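Local structure of alkaline phosphatase D (Bacillus subtilis, 2YEQ) at residues A[156-160]-A[516-520]; A[169-173]-A[184-189]; A[382-388]-A[432-438]; A[403-407]-A[452-456]. The protein hydrolyses phosphate esters, acting as a phosphodiesterase and alkaline phosphatase whose active site contains iron and calcium. All blocks are in the same frame, centred on the assembly; numbering follows the deposited sequence.

Overall arrangement
Followed from the N terminus, the chain begins the longest of the four closures at 156-160, and interaction 1 completes it only at helix 504-520, close to the C terminus, so the other three lie within its span. Interaction 2 closes at once, folding loop 169-173 onto helix 179-190; it touches interaction 1 through Tyr156 and Pro158. Much later come interactions 3 and 4, whose segments alternate along the chain and therefore cross. Interaction 3 pairs strands 384-390 and 433-437 in one sheet, while interaction 4 packs strand 400-406 of that sheet against strand 451-459 of another. Their centres lie about 9 Å apart, and both are some 31 Å from the centre of interaction 2.

Interaction 1 of 4, residues A[156-160]-A[516-520]. With NA (sodium ion), chain B.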
# COMPACT_ATOMS: atom_id res chain seq x y z
N TYR A 156 10.77 -0.11 -13.40
CA TYR A 156 11.38 0.52 -14.55
C TYR A 156 12.91 0.62 -14.51
O TYR A 156 13.52 0.54 -13.45
CB TYR A 156 10.81 1.91 -14.76
CG TYR A 156 9.32 1.90 -15.05
CD1 TYR A 156 8.85 1.49 -16.29
CD2 TYR A 156 8.39 2.28 -14.09
CE1 TYR A 156 7.50 1.46 -16.57
CE2 TYR A 156 7.04 2.25 -14.35
CZ TYR A 156 6.60 1.82 -15.58
OH TYR A 156 5.25 1.78 -15.84
N GLY A 157 13.49 0.74 -15.70
CA GLY A 157 14.84 1.23 -15.87
C GLY A 157 14.84 2.74 -15.68
O GLY A 157 13.80 3.34 -15.39
N PRO A 158 16.00 3.36 -15.84
CA PRO A 158 16.11 4.80 -15.64
C PRO A 158 15.59 5.59 -16.84
O PRO A 158 15.63 5.10 -17.96
CB PRO A 158 17.62 5.01 -15.42
CG PRO A 158 18.25 3.91 -16.13
CD PRO A 158 17.33 2.73 -15.98
N ASN A 159 15.10 6.80 -16.59
CA ASN A 159 14.60 7.68 -17.65
C ASN A 159 13.45 7.06 -18.45
O ASN A 159 13.35 7.26 -19.67
CB ASN A 159 15.72 8.06 -18.63
CG ASN A 159 16.95 8.60 -17.94
OD1 ASN A 159 18.05 8.05 -18.07
ND2 ASN A 159 16.77 9.69 -17.20
N GLU A 160 12.62 6.27 -17.80
CA GLU A 160 11.50 5.66 -18.49
C GLU A 160 10.19 6.29 -18.02
O GLU A 160 9.49 6.95 -18.82
CB GLU A 160 11.50 4.15 -18.31
CG GLU A 160 12.62 3.50 -19.12
CD GLU A 160 12.90 2.07 -18.73
OE1 GLU A 160 12.05 1.44 -18.05
OE2 GLU A 160 13.99 1.57 -19.11
N LYS A 516 9.75 3.98 -24.35
CA LYS A 516 11.19 4.14 -24.11
C LYS A 516 11.88 2.80 -23.87
O LYS A 516 12.98 2.59 -24.37
CB LYS A 516 11.47 5.10 -22.94
CG LYS A 516 11.51 6.56 -23.36
CD LYS A 516 10.79 7.48 -22.38
CE LYS A 516 10.39 8.81 -23.03
NZ LYS A 516 10.54 9.94 -22.07
N GLN A 517 11.25 1.90 -23.13
CA GLN A 517 11.77 0.54 -22.92
C GLN A 517 11.97 -0.17 -24.25
O GLN A 517 12.98 -0.84 -24.45
CB GLN A 517 10.83 -0.30 -22.06
CG GLN A 517 10.95 -0.08 -20.58
CD GLN A 517 9.86 -0.78 -19.76
OE1 GLN A 517 8.87 -1.35 -20.29
NE2 GLN A 517 10.05 -0.76 -18.44
N MET A 518 10.99 -0.01 -25.15
CA MET A 518 11.06 -0.63 -26.48
C MET A 518 12.15 0.03 -27.34
O MET A 518 12.90 -0.67 -28.02
CB MET A 518 9.69 -0.58 -27.19
CG MET A 518 9.21 -1.94 -27.73
SD MET A 518 8.66 -3.08 -26.43
CE MET A 518 9.38 -4.64 -26.95
N ILE A 519 12.24 1.36 -27.30
CA ILE A 519 13.30 2.08 -28.04
C ILE A 519 14.70 1.67 -27.56
O ILE A 519 15.63 1.60 -28.36
CB ILE A 519 13.17 3.60 -27.89
CG1 ILE A 519 11.95 4.13 -28.63
CG2 ILE A 519 14.41 4.31 -28.43
CD1 ILE A 519 11.63 5.58 -28.28
N LYS A 520 14.85 1.39 -26.27
CA LYS A 520 16.15 0.97 -25.72
C LYS A 520 16.58 -0.39 -26.28
O LYS A 520 17.77 -0.60 -26.54
CB LYS A 520 16.11 0.89 -24.19
CG LYS A 520 16.38 2.20 -23.48
CD LYS A 520 16.20 2.01 -21.98
CE LYS A 520 16.19 3.32 -21.21
NZ LYS A 520 16.24 3.06 -19.74
NA NA B . 7.73 -3.29 -18.90
O HOH W 1 18.49 5.37 -19.63
O HOH W 2 13.33 9.69 -21.99
O HOH W 3 7.02 -1.85 -17.33
O HOH W 4 8.34 -4.71 -20.48
O HOH W 5 5.81 -2.76 -20.03
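A single carboxylate oxygen, Glu160 OE1, is gripped from both faces of its plane, by Gln517 NE2 of the C-terminal helix on one and by the backbone N of Gly157 on the other. The bond from Gln517 NE2 to Glu160 OE1 measures 3.0 Å, and the amide stands almost upright on the carboxylate, their planes 85° apart. Gln517 NE2 also sits at the edge of the Tyr156 ring, 3.3 Å from its CD1. The same amide works from its other end: Gln517 OE1 binds a sodium ion at 2.6 Å, a site that Glu175 and Glu214 share. Glu160 OE2 serves Lys520, whose extended chain reaches the loop and brings NZ to 2.8 Å from OE2, on the anti side, in a salt bridge. That ammonium group has a second anchor in Pro158 O, also 2.8 Å from Lys520 NZ and in the carbonyl plane. Beyond it, Lys516 lays CD 3.7 Å from Asn159 O, and its NZ holds a water. With sodium drawing on the carbonyl end of Gln517, the NE2 hydrogens are likely to be polarised toward Glu160, which would couple loop, metal and helix into one chain of electrostatic bonds.

Interaction 2 of 4, residues A[169-173]-A[184-189]; sequences RTHNS and NRHAQY. With EDO (1,2-ethanediol), chain C; EDO (1,2-ethanediol), chain F.
Asn184 meets the loop with its CB, 3.7 Å from Asn172 ND2, while its own amide nitrogen turns to an ethanediol. One residue on, Arg185 does far more. Its chain leaves with CG anti to the backbone N (chi1 -178°), then bends at chi2 and chi3, which brings the guanidinium round to the loop and lays it flat on His171, centres 4.0 Å apart and planes only 4° from parallel. NH1 rests over the middle of the imidazole. Along the guanidinium's edge, Arg185 NE gives a bond of 2.7 Å to Asn172 OD1, nearly along the C=O axis, and NH2 adds weak bonds to the same oxygen and to Ser173 OG. The loop thus packs on helix 179-190 largely through this one side chain. NH1 is also bonded to the carbonyls of Tyr154 and Tyr156; since Tyr154 binds iron through its hydroxyl, the bond to its backbone is consistent with a second-shell role for the arginine. A turn later, Gln188 clasps the loop backbone with both ends of its amide: NE2 donates to Thr170 O at 2.9 Å, and OE1 receives Asn172 N in a longer bond of 3.3 Å. Tyr189 then reaches His171 in rim-to-rim fashion. The hydrogen bond between His171 NE2 and Tyr189 OH is 2.7 Å long and almost straight, at 177°, and fixes the rotation of the imidazole already stacked on Arg185. The hydroxyl is also hydrogen-bonded to the backbone N of Tyr127.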
# COMPACT_ATOMS: atom_id res chain seq x y z
N ARG A 169 16.08 11.25 -8.62
CA ARG A 169 16.94 10.09 -8.36
C ARG A 169 16.76 9.12 -9.53
O ARG A 169 15.92 9.34 -10.41
CB ARG A 169 16.59 9.43 -7.04
CG ARG A 169 16.62 10.35 -5.80
CD ARG A 169 16.60 9.57 -4.50
NE ARG A 169 15.22 9.22 -4.11
CZ ARG A 169 14.87 8.74 -2.92
NH1 ARG A 169 15.79 8.50 -2.01
NH2 ARG A 169 13.59 8.48 -2.64
N THR A 170 17.54 8.05 -9.53
CA THR A 170 17.65 7.16 -10.71
C THR A 170 17.61 5.71 -10.29
O THR A 170 18.33 5.30 -9.37
CB THR A 170 18.99 7.42 -11.44
OG1 THR A 170 19.06 8.81 -11.78
CG2 THR A 170 19.09 6.56 -12.74
N HIS A 171 16.79 4.91 -10.97
CA HIS A 171 16.76 3.50 -10.70
C HIS A 171 18.13 2.88 -10.92
O HIS A 171 18.92 3.37 -11.72
CB HIS A 171 15.69 2.81 -11.55
CG HIS A 171 14.32 2.90 -10.96
ND1 HIS A 171 13.20 3.17 -11.72
CD2 HIS A 171 13.89 2.79 -9.68
CE1 HIS A 171 12.14 3.20 -10.93
NE2 HIS A 171 12.53 2.95 -9.69
N ASN A 172 18.40 1.82 -10.17
CA ASN A 172 19.71 1.17 -10.06
C ASN A 172 20.05 0.28 -11.24
O ASN A 172 21.22 -0.07 -11.42
CB ASN A 172 19.76 0.31 -8.80
CG ASN A 172 18.83 -0.95 -8.87
OD1 ASN A 172 17.61 -0.84 -9.08
ND2 ASN A 172 19.41 -2.12 -8.69
N SER A 173 19.04 -0.08 -12.04
CA SER A 173 19.21 -1.05 -13.11
C SER A 173 18.22 -0.82 -14.24
O SER A 173 17.29 -0.02 -14.11
CB SER A 173 19.02 -2.46 -12.55
OG SER A 173 17.64 -2.75 -12.26
N ASN A 184 17.54 -6.55 -5.75
CA ASN A 184 18.32 -5.34 -5.79
C ASN A 184 17.46 -4.08 -5.83
O ASN A 184 17.80 -3.04 -5.24
CB ASN A 184 19.34 -5.36 -6.95
CG ASN A 184 20.44 -6.39 -6.73
OD1 ASN A 184 20.63 -6.87 -5.61
ND2 ASN A 184 21.16 -6.75 -7.80
N ARG A 185 16.33 -4.16 -6.53
CA ARG A 185 15.43 -3.01 -6.56
C ARG A 185 14.80 -2.80 -5.16
O ARG A 185 14.71 -1.66 -4.71
CB ARG A 185 14.32 -3.21 -7.59
CG ARG A 185 13.36 -2.05 -7.72
CD ARG A 185 14.02 -0.79 -8.18
NE ARG A 185 14.90 -0.90 -9.35
CZ ARG A 185 14.56 -0.72 -10.62
NH1 ARG A 185 13.29 -0.46 -10.95
NH2 ARG A 185 15.51 -0.79 -11.57
N HIS A 186 14.35 -3.87 -4.51
CA HIS A 186 13.87 -3.76 -3.10
C HIS A 186 14.95 -3.14 -2.20
O HIS A 186 14.66 -2.29 -1.37
CB HIS A 186 13.40 -5.08 -2.49
CG HIS A 186 11.99 -5.43 -2.83
ND1 HIS A 186 10.85 -5.27 -2.07
CD2 HIS A 186 11.55 -5.91 -3.98
CE1 HIS A 186 9.80 -5.71 -2.76
NE2 HIS A 186 10.20 -6.07 -3.94
N ALA A 187 16.20 -3.56 -2.38
CA ALA A 187 17.30 -3.00 -1.62
C ALA A 187 17.51 -1.51 -1.91
O ALA A 187 17.81 -0.75 -0.98
CB ALA A 187 18.59 -3.80 -1.88
N GLN A 188 17.36 -1.08 -3.16
CA GLN A 188 17.53 0.33 -3.49
C GLN A 188 16.53 1.18 -2.71
O GLN A 188 16.90 2.20 -2.15
CB GLN A 188 17.36 0.61 -4.98
CG GLN A 188 17.38 2.09 -5.30
CD GLN A 188 17.32 2.39 -6.78
OE1 GLN A 188 16.52 1.79 -7.51
NE2 GLN A 188 18.15 3.35 -7.24
N TYR A 189 15.26 0.79 -2.76
CA TYR A 189 14.17 1.52 -2.11
C TYR A 189 14.30 1.49 -0.59
O TYR A 189 14.19 2.51 0.06
CB TYR A 189 12.79 0.93 -2.53
CG TYR A 189 12.28 1.47 -3.86
CD1 TYR A 189 13.03 1.33 -5.02
CD2 TYR A 189 11.03 2.06 -3.97
CE1 TYR A 189 12.57 1.81 -6.23
CE2 TYR A 189 10.56 2.55 -5.17
CZ TYR A 189 11.32 2.39 -6.31
OH TYR A 189 10.87 2.89 -7.51
C1 EDO C . 20.73 -7.79 -10.83
O1 EDO C . 21.72 -8.59 -11.49
C2 EDO C . 20.66 -6.36 -11.39
O2 EDO C . 20.38 -5.40 -10.36
C1 EDO F . 21.83 2.05 -14.24
O1 EDO F . 21.44 3.25 -13.56
C2 EDO F . 21.07 1.89 -15.54
O2 EDO F . 21.57 0.76 -16.25

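Interaction 3 of 4, residues A[382-388]-A[432-438]. With FE (Fe (III) ion), chain D; EDO (1,2-ethanediol), chain E; EDO (1,2-ethanediol), chain U.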
# COMPACT_ATOMS: atom_id res chain seq x y z
N HIS A 382 -2.33 8.29 -7.21
CA HIS A 382 -1.31 9.35 -7.06
C HIS A 382 -1.92 10.73 -6.74
O HIS A 382 -1.41 11.76 -7.14
CB HIS A 382 -0.40 9.44 -8.30
CG HIS A 382 0.32 8.16 -8.65
ND1 HIS A 382 1.05 8.04 -9.81
CD2 HIS A 382 0.45 6.98 -8.01
CE1 HIS A 382 1.58 6.83 -9.88
NE2 HIS A 382 1.24 6.16 -8.80
N ALA A 383 -3.03 10.71 -6.03
CA ALA A 383 -3.71 11.94 -5.60
C ALA A 383 -4.73 11.55 -4.55
O ALA A 383 -5.14 10.39 -4.42
CB ALA A 383 -4.37 12.69 -6.78
N SER A 384 -5.08 12.52 -3.72
CA SER A 384 -6.01 12.27 -2.64
C SER A 384 -7.42 12.53 -3.10
O SER A 384 -7.69 13.54 -3.73
CB SER A 384 -5.70 13.21 -1.45
OG SER A 384 -4.53 12.82 -0.78
N TRP A 385 -8.32 11.62 -2.73
CA TRP A 385 -9.75 11.78 -2.94
C TRP A 385 -10.50 11.27 -1.70
O TRP A 385 -9.97 10.50 -0.92
CB TRP A 385 -10.24 10.98 -4.16
CG TRP A 385 -9.54 11.22 -5.47
CD1 TRP A 385 -8.35 10.70 -5.86
CD2 TRP A 385 -10.04 11.96 -6.59
NE1 TRP A 385 -8.05 11.10 -7.14
CE2 TRP A 385 -9.07 11.86 -7.62
CE3 TRP A 385 -11.20 12.72 -6.82
CZ2 TRP A 385 -9.20 12.49 -8.85
CZ3 TRP A 385 -11.33 13.36 -8.05
CH2 TRP A 385 -10.34 13.23 -9.06
N ALA A 386 -11.75 11.69 -1.54
CA ALA A 386 -12.63 11.10 -0.55
C ALA A 386 -14.06 11.10 -1.10
O ALA A 386 -14.45 12.05 -1.77
CB ALA A 386 -12.56 11.89 0.78
N SER A 387 -14.78 10.02 -0.84
CA SER A 387 -16.13 9.81 -1.38
C SER A 387 -17.05 9.24 -0.35
O SER A 387 -16.69 8.33 0.41
CB SER A 387 -16.13 8.81 -2.57
OG SER A 387 -15.51 9.38 -3.70
N ASN A 388 -18.30 9.71 -0.38
CA ASN A 388 -19.39 8.96 0.21
C ASN A 388 -19.68 7.73 -0.67
O ASN A 388 -19.75 7.84 -1.90
CB ASN A 388 -20.66 9.86 0.27
CG ASN A 388 -20.52 11.00 1.29
OD1 ASN A 388 -20.90 12.16 1.03
ND2 ASN A 388 -19.95 10.67 2.43
N HIS A 432 -20.88 12.41 -5.35
CA HIS A 432 -20.50 11.65 -4.17
C HIS A 432 -19.05 11.95 -3.72
O HIS A 432 -18.69 11.65 -2.58
CB HIS A 432 -20.66 10.15 -4.41
CG HIS A 432 -19.87 9.64 -5.57
ND1 HIS A 432 -20.26 9.84 -6.87
CD2 HIS A 432 -18.69 8.99 -5.62
CE1 HIS A 432 -19.35 9.32 -7.68
NE2 HIS A 432 -18.39 8.78 -6.94
N ILE A 433 -18.24 12.53 -4.59
CA ILE A 433 -16.86 12.82 -4.31
C ILE A 433 -16.75 14.17 -3.57
O ILE A 433 -17.14 15.22 -4.09
CB ILE A 433 -15.97 12.84 -5.59
CG1 ILE A 433 -16.01 11.49 -6.33
CG2 ILE A 433 -14.51 13.14 -5.21
CD1 ILE A 433 -15.03 11.34 -7.52
N GLN A 434 -16.15 14.13 -2.39
CA GLN A 434 -16.14 15.27 -1.47
C GLN A 434 -14.81 16.00 -1.42
O GLN A 434 -14.73 17.08 -0.82
CB GLN A 434 -16.46 14.77 -0.06
CG GLN A 434 -17.79 14.05 0.06
CD GLN A 434 -18.93 14.94 -0.39
OE1 GLN A 434 -19.06 16.06 0.10
NE2 GLN A 434 -19.71 14.48 -1.38
N PHE A 435 -13.76 15.45 -2.04
CA PHE A 435 -12.42 15.99 -1.87
C PHE A 435 -11.47 15.59 -3.00
O PHE A 435 -11.53 14.47 -3.44
CB PHE A 435 -11.86 15.48 -0.54
CG PHE A 435 -10.46 15.98 -0.21
CD1 PHE A 435 -10.21 17.33 -0.06
CD2 PHE A 435 -9.43 15.09 0.01
CE1 PHE A 435 -8.95 17.78 0.27
CE2 PHE A 435 -8.14 15.54 0.34
CZ PHE A 435 -7.90 16.87 0.47
N PHE A 436 -10.65 16.53 -3.46
CA PHE A 436 -9.50 16.24 -4.30
C PHE A 436 -8.33 17.09 -3.83
O PHE A 436 -8.50 18.27 -3.52
CB PHE A 436 -9.74 16.56 -5.79
CG PHE A 436 -8.51 16.36 -6.64
CD1 PHE A 436 -8.16 15.08 -7.03
CD2 PHE A 436 -7.69 17.42 -6.97
CE1 PHE A 436 -7.01 14.83 -7.77
CE2 PHE A 436 -6.52 17.20 -7.71
CZ PHE A 436 -6.19 15.90 -8.12
N ASN A 437 -7.13 16.49 -3.81
CA ASN A 437 -5.87 17.20 -3.64
C ASN A 437 -4.73 16.46 -4.36
O ASN A 437 -4.76 15.24 -4.46
CB ASN A 437 -5.55 17.30 -2.15
CG ASN A 437 -4.38 18.19 -1.87
OD1 ASN A 437 -4.44 19.43 -2.05
ND2 ASN A 437 -3.30 17.60 -1.46
N ASP A 438 -3.72 17.18 -4.85
CA ASP A 438 -2.64 16.53 -5.64
C ASP A 438 -1.22 16.83 -5.13
O ASP A 438 -0.31 16.97 -5.92
CB ASP A 438 -2.76 16.92 -7.12
CG ASP A 438 -1.92 16.06 -8.03
OD1 ASP A 438 -1.64 14.89 -7.67
OD2 ASP A 438 -1.54 16.58 -9.10
FE FE D . 1.79 4.11 -8.30
C1 EDO E . -23.86 9.53 -7.89
O1 EDO E . -22.86 10.12 -8.74
C2 EDO E . -23.47 9.45 -6.41
O2 EDO E . -23.22 8.12 -5.90
C1 EDO U . 2.49 11.08 -13.82
O1 EDO U . 3.92 11.29 -13.90
C2 EDO U . 2.17 9.89 -12.90
O2 EDO U . 1.21 10.22 -11.87
O HOH W 6 -3.01 14.77 -1.58
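An antiparallel strand pair interrupted by a classic beta bulge joins 384-388 to 433-437. At its regular end, Ser384 and Asn437 form a hydrogen-bonded pair, with Ser384 N giving 2.8 Å to Asn437 O and the reverse bond 3.0 Å from Asn437 N to Ser384 O. At the bulge, Gln434 and Phe435 both face Ala386: Gln434 N bonds to Ala386 O at 2.8 Å, whereas the bond from Phe435 N to that oxygen is weak. Past this shift in register, Asn388 N donates to His432 O.

Trp385 and Phe436, the non-hydrogen-bonded pair between these bonded ones, meet in a T-shaped arrangement, planes at 64°. With CG anti to the backbone N (chi1 176°), Phe436 directs the edge at CD1 onto the six-membered ring of Trp385, 3.3 Å from CZ2. On the same face of the sheet, Ile433 CG2 lies at the indole's edge, 3.7 Å from Trp385 CE3; just before the strand, Ala383 CB packs 3.5 Å from Phe436 CE1. A leucine in place of Trp385 would probably open a gap beside Ile433 and leave the Phe436 edge without its aromatic face. Trp337, Phe333 and Ile426 also surround the indole.

The strand is entered from His382, whose NE2 binds the iron at 2.2 Å together with Cys124, Asp151 and Tyr154. This metal-binding histidine, just ahead of a sheet strand, ends a Gly-Asp-Val-His run that probably corresponds to the Gly-His-x-His motif of the calcineurin-like metallophosphoesterases.

Interaction 4 of 4, residues A[403-407]-A[452-456]; sequences AEFVG and WKADY. With PE5 (3,6,9,12,15,18,21,24-octaoxahexacosan-1-ol), chain H.
Phe405 is the wedge of this contact, its ring thrust from one sheet onto the neighbouring sheet. The tight part lies over one of its faces: Ala454 CB sits 3.6 Å from the ring centroid in a CH-pi contact, only 18° off the normal. Around the edge, Tyr456 OH approaches Phe405 CD1 to 3.4 Å, and the tyrosine side chain crosses the phenylalanine at about a right angle. That hydroxyl also makes a weak bond to Trp385 O, while Tyr456 CE2 lies 3.5 Å from Val406 O. A serine at Phe405 would probably leave the Ala454 methyl without the surface it rests on and open a gap between Trp452 and Tyr456.

Toward Trp452 the fit is looser. The Phe405 ring and the five-membered ring of the indole are nearly parallel, planes at 13°, but have slid apart until they barely overlap, touching mainly where Phe405 CE2 lies 3.5 Å from Trp452 CD1. Farther out, on the other side of strand 452-456, Lys453 starts off away from 403-407, and Lys453 NZ is wrapped by a polyether chain, with the polyether O1 at 2.6 Å.

Segments 403-406 and 452-456 have axes 9.4 Å apart at closest, at 22°, too distant for backbone pairing, so that side chains bridge the gap. Such face-to-face packing of two mixed sheets is characteristic of the beta sandwich at the core of calcineurin-like phosphoesterases.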
# COMPACT_ATOMS: atom_id res chain seq x y z
N ALA A 403 -17.70 5.05 3.43
CA ALA A 403 -16.86 6.07 2.82
C ALA A 403 -15.59 5.44 2.24
O ALA A 403 -15.16 4.39 2.70
CB ALA A 403 -16.46 7.12 3.86
N GLU A 404 -15.02 6.12 1.25
CA GLU A 404 -13.73 5.75 0.68
C GLU A 404 -12.73 6.87 0.88
O GLU A 404 -13.01 8.01 0.54
CB GLU A 404 -13.83 5.46 -0.84
CG GLU A 404 -12.49 5.01 -1.43
CD GLU A 404 -12.49 4.67 -2.94
OE1 GLU A 404 -13.36 5.18 -3.70
OE2 GLU A 404 -11.55 3.93 -3.34
N PHE A 405 -11.55 6.53 1.40
CA PHE A 405 -10.43 7.44 1.48
C PHE A 405 -9.33 6.96 0.55
O PHE A 405 -8.71 5.91 0.81
CB PHE A 405 -9.92 7.49 2.93
CG PHE A 405 -11.00 7.91 3.89
CD1 PHE A 405 -11.50 9.20 3.84
CD2 PHE A 405 -11.55 7.02 4.77
CE1 PHE A 405 -12.53 9.61 4.69
CE2 PHE A 405 -12.62 7.44 5.65
CZ PHE A 405 -13.09 8.73 5.58
N VAL A 406 -9.11 7.71 -0.51
CA VAL A 406 -8.08 7.43 -1.49
C VAL A 406 -6.87 8.26 -1.12
O VAL A 406 -6.91 9.48 -1.13
CB VAL A 406 -8.53 7.81 -2.91
CG1 VAL A 406 -7.44 7.49 -3.96
CG2 VAL A 406 -9.89 7.10 -3.26
N GLY A 407 -5.79 7.61 -0.79
CA GLY A 407 -4.57 8.34 -0.47
C GLY A 407 -3.73 8.71 -1.64
O GLY A 407 -3.55 7.92 -2.58
N TRP A 452 -15.18 7.98 12.42
CA TRP A 452 -13.94 7.74 11.68
C TRP A 452 -13.45 9.07 11.18
O TRP A 452 -14.16 9.76 10.46
CB TRP A 452 -14.20 6.83 10.48
CG TRP A 452 -12.93 6.36 9.78
CD1 TRP A 452 -12.06 7.12 9.07
CD2 TRP A 452 -12.42 5.04 9.76
NE1 TRP A 452 -11.01 6.34 8.61
CE2 TRP A 452 -11.23 5.05 9.01
CE3 TRP A 452 -12.84 3.84 10.32
CZ2 TRP A 452 -10.46 3.91 8.80
CZ3 TRP A 452 -12.08 2.68 10.09
CH2 TRP A 452 -10.90 2.74 9.35
N LYS A 453 -12.23 9.42 11.54
CA LYS A 453 -11.62 10.63 11.01
C LYS A 453 -10.41 10.30 10.14
O LYS A 453 -9.58 9.47 10.53
CB LYS A 453 -11.17 11.54 12.15
CG LYS A 453 -10.43 12.77 11.67
CD LYS A 453 -10.58 13.97 12.62
CE LYS A 453 -10.06 13.67 13.97
NZ LYS A 453 -9.92 14.92 14.84
N ALA A 454 -10.33 10.95 8.99
CA ALA A 454 -9.22 10.84 8.06
C ALA A 454 -8.59 12.20 7.91
O ALA A 454 -9.28 13.16 7.52
CB ALA A 454 -9.71 10.33 6.69
N ASP A 455 -7.30 12.30 8.21
CA ASP A 455 -6.49 13.47 7.93
C ASP A 455 -5.56 13.25 6.74
O ASP A 455 -4.79 12.28 6.74
CB ASP A 455 -5.61 13.78 9.16
CG ASP A 455 -6.42 14.06 10.44
OD1 ASP A 455 -7.54 14.62 10.35
OD2 ASP A 455 -5.94 13.72 11.55
N TYR A 456 -5.59 14.16 5.77
CA TYR A 456 -4.72 14.09 4.62
C TYR A 456 -3.47 14.90 4.89
O TYR A 456 -3.51 16.12 4.97
CB TYR A 456 -5.44 14.57 3.36
CG TYR A 456 -6.52 13.60 2.92
CD1 TYR A 456 -7.78 13.58 3.56
CD2 TYR A 456 -6.30 12.68 1.91
CE1 TYR A 456 -8.78 12.66 3.17
CE2 TYR A 456 -7.29 11.77 1.51
CZ TYR A 456 -8.51 11.76 2.14
OH TYR A 456 -9.48 10.85 1.73
C48 PE5 H . -6.02 14.28 14.62
C50 PE5 H . -6.59 14.43 16.02
O1 PE5 H . -7.91 13.87 16.06
C1 PE5 H . -8.23 13.12 17.23
C2 PE5 H . -9.49 12.27 17.03
O2 PE5 H . -10.65 12.98 17.47
C3 PE5 H . -11.91 12.57 16.94
C4 PE5 H . -12.96 13.63 17.30
O3 PE5 H . -13.38 14.38 16.15
C5 PE5 H . -12.96 15.75 16.22
C6 PE5 H . -13.39 16.59 15.04
O4 PE5 H . -12.49 17.70 14.92
C7 PE5 H . -11.46 17.49 13.96
C8 PE5 H . -10.33 18.47 14.05
O5 PE5 H . -9.12 17.83 13.63
C9 PE5 H . -8.81 18.16 12.28